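Local coordinates for protein amidohydrolase (Thermotoga maritima, PDB 3OOQ) that probably hydrolyses cyclic amide bonds as a member of the amidohydrolase family, possibly with allantoinase activity, at residues 212-215 / 216-220; 134-138 / 139-143. All coordinates share one frame; numbering follows the deposited sequence.

Contact 1: 212-215 / 216-220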
ATOM      1  N   VAL F 212       6.442  21.482  30.471  1.00 22.51           N
ATOM      2  CA  VAL F 212       5.268  22.309  30.145  1.00 22.66           C
ATOM      3  C   VAL F 212       4.039  21.860  30.907  1.00 21.91           C
ATOM      4  O   VAL F 212       3.211  22.689  31.300  1.00 21.78           O
ATOM      5  CB  VAL F 212       4.839  22.236  28.645  1.00 23.83           C
ATOM      6  CG1 VAL F 212       4.208  23.573  28.235  1.00 32.02           C
ATOM      7  CG2 VAL F 212       5.981  21.894  27.759  1.00 32.93           C
ATOM      8  N   GLY F 213       3.887  20.542  31.062  1.00 21.54           N
ATOM      9  CA  GLY F 213       2.748  19.992  31.809  1.00 20.91           C
ATOM     10  C   GLY F 213       2.794  20.476  33.242  1.00 21.31           C
ATOM     11  O   GLY F 213       1.760  20.827  33.835  1.00 20.89           O
ATOM     12  N   GLU F 214       4.001  20.500  33.802  1.00 21.95           N
ATOM     13  CA  GLU F 214       4.213  20.976  35.170  1.00 22.51           C
ATOM     14  C   GLU F 214       3.807  22.457  35.288  1.00 23.94           C
ATOM     15  O   GLU F 214       3.161  22.865  36.269  1.00 23.50           O
ATOM     16  CB  GLU F 214       5.660  20.747  35.609  1.00 22.34           C
ATOM     17  CG  GLU F 214       6.001  21.349  36.985  1.00 28.23           C
ATOM     18  CD  GLU F 214       7.412  21.034  37.472  1.00 22.47           C
ATOM     19  OE1 GLU F 214       8.226  20.438  36.727  1.00 28.65           O
ATOM     20  OE2 GLU F 214       7.710  21.399  38.614  1.00 28.88           O
HETATM   21  N   MSE F 215       4.156  23.249  34.276  1.00 25.38           N
HETATM   22  CA  MSE F 215       3.750  24.659  34.239  1.00 27.59           C
HETATM   23  C   MSE F 215       2.247  24.806  34.368  1.00 25.14           C
HETATM   24  O   MSE F 215       1.771  25.622  35.154  1.00 25.14           O
HETATM   25  CB  MSE F 215       4.226  25.352  32.971  1.00 31.72           C
HETATM   26  CG  MSE F 215       5.695  25.688  32.985  1.00 32.22           C
HETATM   27 SE   MSE F 215       6.104  26.726  31.393  1.00 41.14          SE
HETATM   28  CE  MSE F 215       6.992  25.348  30.263  1.00 32.26           C
ATOM     29  N   VAL F 216       1.526  23.997  33.598  1.00 22.81           N
ATOM     30  CA  VAL F 216       0.069  23.935  33.645  1.00 21.60           C
ATOM     31  C   VAL F 216      -0.432  23.489  35.019  1.00 20.88           C
ATOM     32  O   VAL F 216      -1.319  24.115  35.575  1.00 21.00           O
ATOM     33  CB  VAL F 216      -0.508  23.039  32.522  1.00 21.50           C
ATOM     34  CG1 VAL F 216      -2.049  22.889  32.678  1.00 16.62           C
ATOM     35  CG2 VAL F 216      -0.178  23.618  31.165  1.00 14.87           C
ATOM     36  N   LEU F 217       0.142  22.427  35.578  1.00 21.38           N
ATOM     37  CA  LEU F 217      -0.299  21.949  36.895  1.00 22.05           C
ATOM     38  C   LEU F 217       0.015  22.909  38.033  1.00 22.94           C
ATOM     39  O   LEU F 217      -0.714  22.952  39.027  1.00 23.08           O
ATOM     40  CB  LEU F 217       0.224  20.536  37.205  1.00 22.10           C
ATOM     41  CG  LEU F 217      -0.298  19.412  36.300  1.00 17.61           C
ATOM     42  CD1 LEU F 217      -0.040  18.063  36.949  1.00 21.87           C
ATOM     43  CD2 LEU F 217      -1.801  19.565  36.012  1.00 22.00           C
ATOM     44  N   ARG F 218       1.085  23.685  37.882  1.00 23.65           N
ATOM     45  CA  ARG F 218       1.433  24.726  38.857  1.00 24.17           C
ATOM     46  C   ARG F 218       0.694  26.014  38.554  1.00 24.13           C
ATOM     47  O   ARG F 218       0.952  27.028  39.173  1.00 23.41           O
ATOM     48  CB  ARG F 218       2.940  24.986  38.869  1.00 24.85           C
ATOM     49  CG  ARG F 218       3.765  23.903  39.524  1.00 33.82           C
ATOM     50  CD  ARG F 218       5.241  24.310  39.598  1.00 26.74           C
ATOM     51  NE  ARG F 218       6.050  23.199  40.088  1.00 36.01           N
ATOM     52  CZ  ARG F 218       6.190  22.868  41.374  1.00 28.87           C
ATOM     53  NH1 ARG F 218       5.586  23.569  42.324  1.00 37.22           N
ATOM     54  NH2 ARG F 218       6.927  21.810  41.709  1.00 37.57           N
ATOM     55  N   LYS F 219      -0.218  25.964  37.582  1.00 24.84           N
ATOM     56  CA  LYS F 219      -1.042  27.117  37.192  1.00 25.81           C
ATOM     57  C   LYS F 219      -0.265  28.347  36.708  1.00 25.95           C
ATOM     58  O   LYS F 219      -0.775  29.464  36.767  1.00 26.39           O
ATOM     59  CB  LYS F 219      -2.017  27.513  38.306  1.00 26.54           C
ATOM     60  CG  LYS F 219      -3.000  26.425  38.662  1.00 31.77           C
ATOM     61  CD  LYS F 219      -4.042  26.982  39.610  1.00 28.55           C
ATOM     62  CE  LYS F 219      -4.996  25.930  40.074  1.00 32.95           C
ATOM     63  NZ  LYS F 219      -6.200  26.545  40.695  1.00 30.36           N
ATOM     64  N   LYS F 220       0.947  28.143  36.201  1.00 26.05           N
ATOM     65  CA  LYS F 220       1.701  29.248  35.617  1.00 26.71           C
ATOM     66  C   LYS F 220       1.055  29.694  34.312  1.00 25.28           C
ATOM     67  O   LYS F 220       1.063  30.870  33.983  1.00 24.05           O
ATOM     68  CB  LYS F 220       3.164  28.865  35.400  1.00 28.97           C
ATOM     69  CG  LYS F 220       3.931  28.620  36.690  1.00 38.72           C
ATOM     70  CD  LYS F 220       5.323  28.070  36.368  1.00 32.99           C
ATOM     71  CE  LYS F 220       6.193  27.914  37.621  1.00 40.04           C
ATOM     72  NZ  LYS F 220       5.991  29.056  38.583  1.00 35.12           N
TER

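Contact 2: 134-138 / 139-143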
ATOM      1  N   PHE F 134       2.269  42.682  16.233  1.00 23.84           N
ATOM      2  CA  PHE F 134       2.785  42.796  14.867  1.00 23.48           C
ATOM      3  C   PHE F 134       3.742  43.986  14.746  1.00 24.86           C
ATOM      4  O   PHE F 134       3.525  44.868  13.920  1.00 24.89           O
ATOM      5  CB  PHE F 134       1.631  42.960  13.860  1.00 22.30           C
ATOM      6  CG  PHE F 134       0.611  41.848  13.886  1.00 23.50           C
ATOM      7  CD1 PHE F 134       1.004  40.506  13.947  1.00 20.47           C
ATOM      8  CD2 PHE F 134      -0.749  42.143  13.778  1.00 21.00           C
ATOM      9  CE1 PHE F 134       0.053  39.473  13.964  1.00 22.55           C
ATOM     10  CE2 PHE F 134      -1.705  41.116  13.792  1.00 23.43           C
ATOM     11  CZ  PHE F 134      -1.291  39.770  13.882  1.00 19.99           C
ATOM     12  N   ARG F 135       4.793  44.004  15.571  1.00 26.50           N
ATOM     13  CA  ARG F 135       5.682  45.156  15.672  1.00 28.97           C
ATOM     14  C   ARG F 135       6.981  45.094  14.856  1.00 29.83           C
ATOM     15  O   ARG F 135       7.610  46.128  14.647  1.00 30.68           O
ATOM     16  CB  ARG F 135       5.994  45.519  17.147  1.00 30.80           C
ATOM     17  CG  ARG F 135       6.277  44.335  18.062  1.00 45.77           C
ATOM     18  CD  ARG F 135       6.984  44.747  19.364  1.00 34.07           C
ATOM     19  NE  ARG F 135       6.119  44.995  20.521  1.00 45.72           N
ATOM     20  CZ  ARG F 135       6.169  44.329  21.685  1.00 35.43           C
ATOM     21  NH1 ARG F 135       7.030  43.340  21.881  1.00 45.38           N
ATOM     22  NH2 ARG F 135       5.345  44.664  22.672  1.00 45.55           N
ATOM     23  N   SER F 136       7.384  43.910  14.397  1.00 28.96           N
ATOM     24  CA  SER F 136       8.723  43.738  13.833  1.00 29.12           C
ATOM     25  C   SER F 136       8.818  42.418  13.047  1.00 28.03           C
ATOM     26  O   SER F 136       8.025  41.506  13.258  1.00 25.36           O
ATOM     27  CB  SER F 136       9.751  43.758  14.987  1.00 29.50           C
ATOM     28  OG  SER F 136      11.025  43.313  14.592  1.00 35.50           O
ATOM     29  N   ILE F 137       9.792  42.320  12.149  1.00 29.10           N
ATOM     30  CA  ILE F 137      10.056  41.051  11.482  1.00 30.71           C
ATOM     31  C   ILE F 137      10.910  40.159  12.363  1.00 30.61           C
ATOM     32  O   ILE F 137      11.121  38.995  12.060  1.00 30.30           O
ATOM     33  CB  ILE F 137      10.713  41.243  10.106  1.00 32.54           C
ATOM     34  CG1 ILE F 137      12.042  41.987  10.253  1.00 36.75           C
ATOM     35  CG2 ILE F 137       9.737  41.964   9.170  1.00 38.32           C
ATOM     36  CD1 ILE F 137      12.701  42.265   8.949  1.00 34.88           C
ATOM     37  N   ILE F 138      11.413  40.715  13.455  1.00 31.68           N
ATOM     38  CA  ILE F 138      12.191  39.914  14.401  1.00 33.15           C
ATOM     39  C   ILE F 138      11.248  39.429  15.497  1.00 32.06           C
ATOM     40  O   ILE F 138      10.708  40.243  16.269  1.00 30.80           O
ATOM     41  CB  ILE F 138      13.403  40.712  14.963  1.00 34.79           C
ATOM     42  CG1 ILE F 138      14.360  41.064  13.820  1.00 39.92           C
ATOM     43  CG2 ILE F 138      14.154  39.899  16.015  1.00 39.88           C
ATOM     44  CD1 ILE F 138      14.940  42.446  13.921  1.00 36.96           C
ATOM     45  N   VAL F 139      11.036  38.107  15.525  1.00 32.37           N
ATOM     46  CA  VAL F 139      10.018  37.485  16.382  1.00 33.14           C
ATOM     47  C   VAL F 139      10.216  37.783  17.874  1.00 33.54           C
ATOM     48  O   VAL F 139       9.260  38.149  18.546  1.00 32.95           O
ATOM     49  CB  VAL F 139       9.840  35.952  16.122  1.00 33.66           C
ATOM     50  CG1 VAL F 139      10.971  35.162  16.717  1.00 41.50           C
ATOM     51  CG2 VAL F 139       8.527  35.460  16.706  1.00 40.59           C
ATOM     52  N   GLU F 140      11.451  37.637  18.361  1.00 34.71           N
ATOM     53  CA  GLU F 140      11.852  38.050  19.719  1.00 36.15           C
ATOM     54  C   GLU F 140      11.209  39.372  20.133  1.00 35.48           C
ATOM     55  O   GLU F 140      10.691  39.497  21.240  1.00 35.88           O
ATOM     56  CB  GLU F 140      13.376  38.231  19.786  1.00 38.14           C
ATOM     57  CG  GLU F 140      14.025  37.788  21.086  1.00 73.09           C
ATOM     58  CD  GLU F 140      14.461  36.331  21.047  1.00 39.86           C
ATOM     59  OE1 GLU F 140      14.095  35.628  20.080  1.00 73.26           O
ATOM     60  OE2 GLU F 140      15.168  35.886  21.981  1.00 73.24           O
ATOM     61  N   GLU F 141      11.249  40.346  19.224  1.00 34.53           N
ATOM     62  CA  GLU F 141      10.744  41.699  19.459  1.00 33.59           C
ATOM     63  C   GLU F 141       9.222  41.763  19.425  1.00 32.03           C
ATOM     64  O   GLU F 141       8.634  42.721  19.925  1.00 32.46           O
ATOM     65  CB  GLU F 141      11.313  42.682  18.418  1.00 34.81           C
ATOM     66  CG  GLU F 141      12.852  42.701  18.294  1.00 41.49           C
ATOM     67  CD  GLU F 141      13.389  43.851  17.403  1.00 36.58           C
ATOM     68  OE1 GLU F 141      12.594  44.571  16.746  1.00 42.16           O
ATOM     69  OE2 GLU F 141      14.625  44.026  17.367  1.00 42.45           O
ATOM     70  N   CYS F 142       8.584  40.755  18.828  1.00 29.45           N
ATOM     71  CA  CYS F 142       7.124  40.700  18.766  1.00 28.00           C
ATOM     72  C   CYS F 142       6.513  40.130  20.048  1.00 27.33           C
ATOM     73  O   CYS F 142       5.334  40.367  20.333  1.00 26.87           O
ATOM     74  CB  CYS F 142       6.656  39.862  17.577  1.00 26.96           C
ATOM     75  SG  CYS F 142       6.986  40.618  15.968  1.00 26.25           S
ATOM     76  N   ILE F 143       7.312  39.378  20.798  1.00 26.95           N
ATOM     77  CA  ILE F 143       6.824  38.630  21.959  1.00 27.38           C
ATOM     78  C   ILE F 143       6.270  39.543  23.056  1.00 28.14           C
ATOM     79  O   ILE F 143       6.929  40.503  23.477  1.00 28.67           O
ATOM     80  CB  ILE F 143       7.925  37.727  22.558  1.00 27.10           C
ATOM     81  CG1 ILE F 143       8.312  36.633  21.565  1.00 22.30           C
ATOM     82  CG2 ILE F 143       7.474  37.135  23.890  1.00 22.92           C
ATOM     83  CD1 ILE F 143       9.597  35.858  21.950  1.00 27.69           C
TER
HETATM   84  O   HOH W   1       6.658  43.281  25.142  1.00 26.02           O

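Contact 1: 212-215 / 216-220
Glu214 OE2 is gripped by two nitrogens of Arg218, one helical turn further on. The straighter bond comes from Arg218 NE, 2.9 Å from Glu214 OE2, and uses the anti lone pair of that oxygen. Arg218 NH2 adds a more bent bond of 3.2 Å to the same Glu214 OE2, so the guanidinium meets the carboxylate edge-on, with OE2 almost in its plane while the two flat groups are turned 42° apart. The geometry follows from the chains: Glu214 has CG anti to the backbone N (chi1 174°) and runs extended alongside the straight arm of Arg218. The other oxygen, OE1, is engaged by Lys193 of helix 172-198, so the carboxylate spans two positive charges. With an alanine here, Arg218 and Lys193 would probably lose their shared anion and the guanidinium could turn more freely. Helix 208-217 ends at this pair. Arg218 N still bonds to Glu214 O at 2.8 Å, but Lys219, with positive phi, is the C-prime residue of a Schellman motif, in which Lys220 N reaches back 2.9 Å to Met215 O and Lys219 N bonds to Val216 O. The selenomethionine Met215 meets the Lys220 chain nearly at a right angle, CG lying 4.2 Å from Lys220 CD. A negative side chain near the C-terminal end of the helix, held between two cations, is thus likely to have its charge well balanced and to stay ionised.

Contact 2: 134-138 / 139-143
Arg135 turns its CG between the backbone N and the carbonyl carbon (chi1 42°) and bends again at chi3 (94°), which carries its guanidinium back to the 141-143 backbone, with the oxygens of Glu141 and Ile143 at its edge and Cys142 O over one face. Arg135 NH1 lies 3.3 Å from Ile143 O and bonds to it from above the carbonyl plane, whereas its approach to Glu141 O is doubtful because that oxygen sits too close to a neighbour in the model. Water 1 bridges Arg135 and Ile143, accepting from Arg135 NH2 at 3.1 Å and donating to Ile143 O. Arg135 NE forms a salt bridge with Asp381, which ties the bend to the turn after strand 375-380. A chi1 of 167° swings Ser136 OG to the side of its carbonyl carbon, where it accepts from Ile138 N at 2.9 Å and closes an ST turn. This turn sits in the connection between the antiparallel strands 125-133 and 143-153, just before the short, weakly bonded helix 139-142. The same Ser136 OG donates to Glu141 OE1 at 2.9 Å, meeting the carboxylate from above its plane. Ile138 O receives weak bonds from Glu141 N, at 3.0 Å, and from Cys142 N. The Ile138 and Glu141 side chains pass each other at a slant: Ile138 CG2 touches Glu141 CG at 3.8 Å, and Ile138 CD1 comes as near to Glu141 OE2. On the second subunit, Val261 packs against Ile138 and Arg238 against Val139.

Contact 2 comes first along the chain, closing at residue 143, and contact 1 opens at 212. Their centres are 26 Å apart and their nearest atoms about 13 Å, so the two do not touch. What joins them is strand 143-153: contact 2 ends where this strand starts, and the helix 208-217 of contact 1 packs on it through Met215 on Pro147 and Val216 on Leu150. From contact 1 the chain passes into strand 223-227, which runs parallel to 143-153. One contact thus shapes the turn that leads into a strand, the other the helix end that leads to its neighbour, both in the amidohydrolase domain of TIM-barrel type.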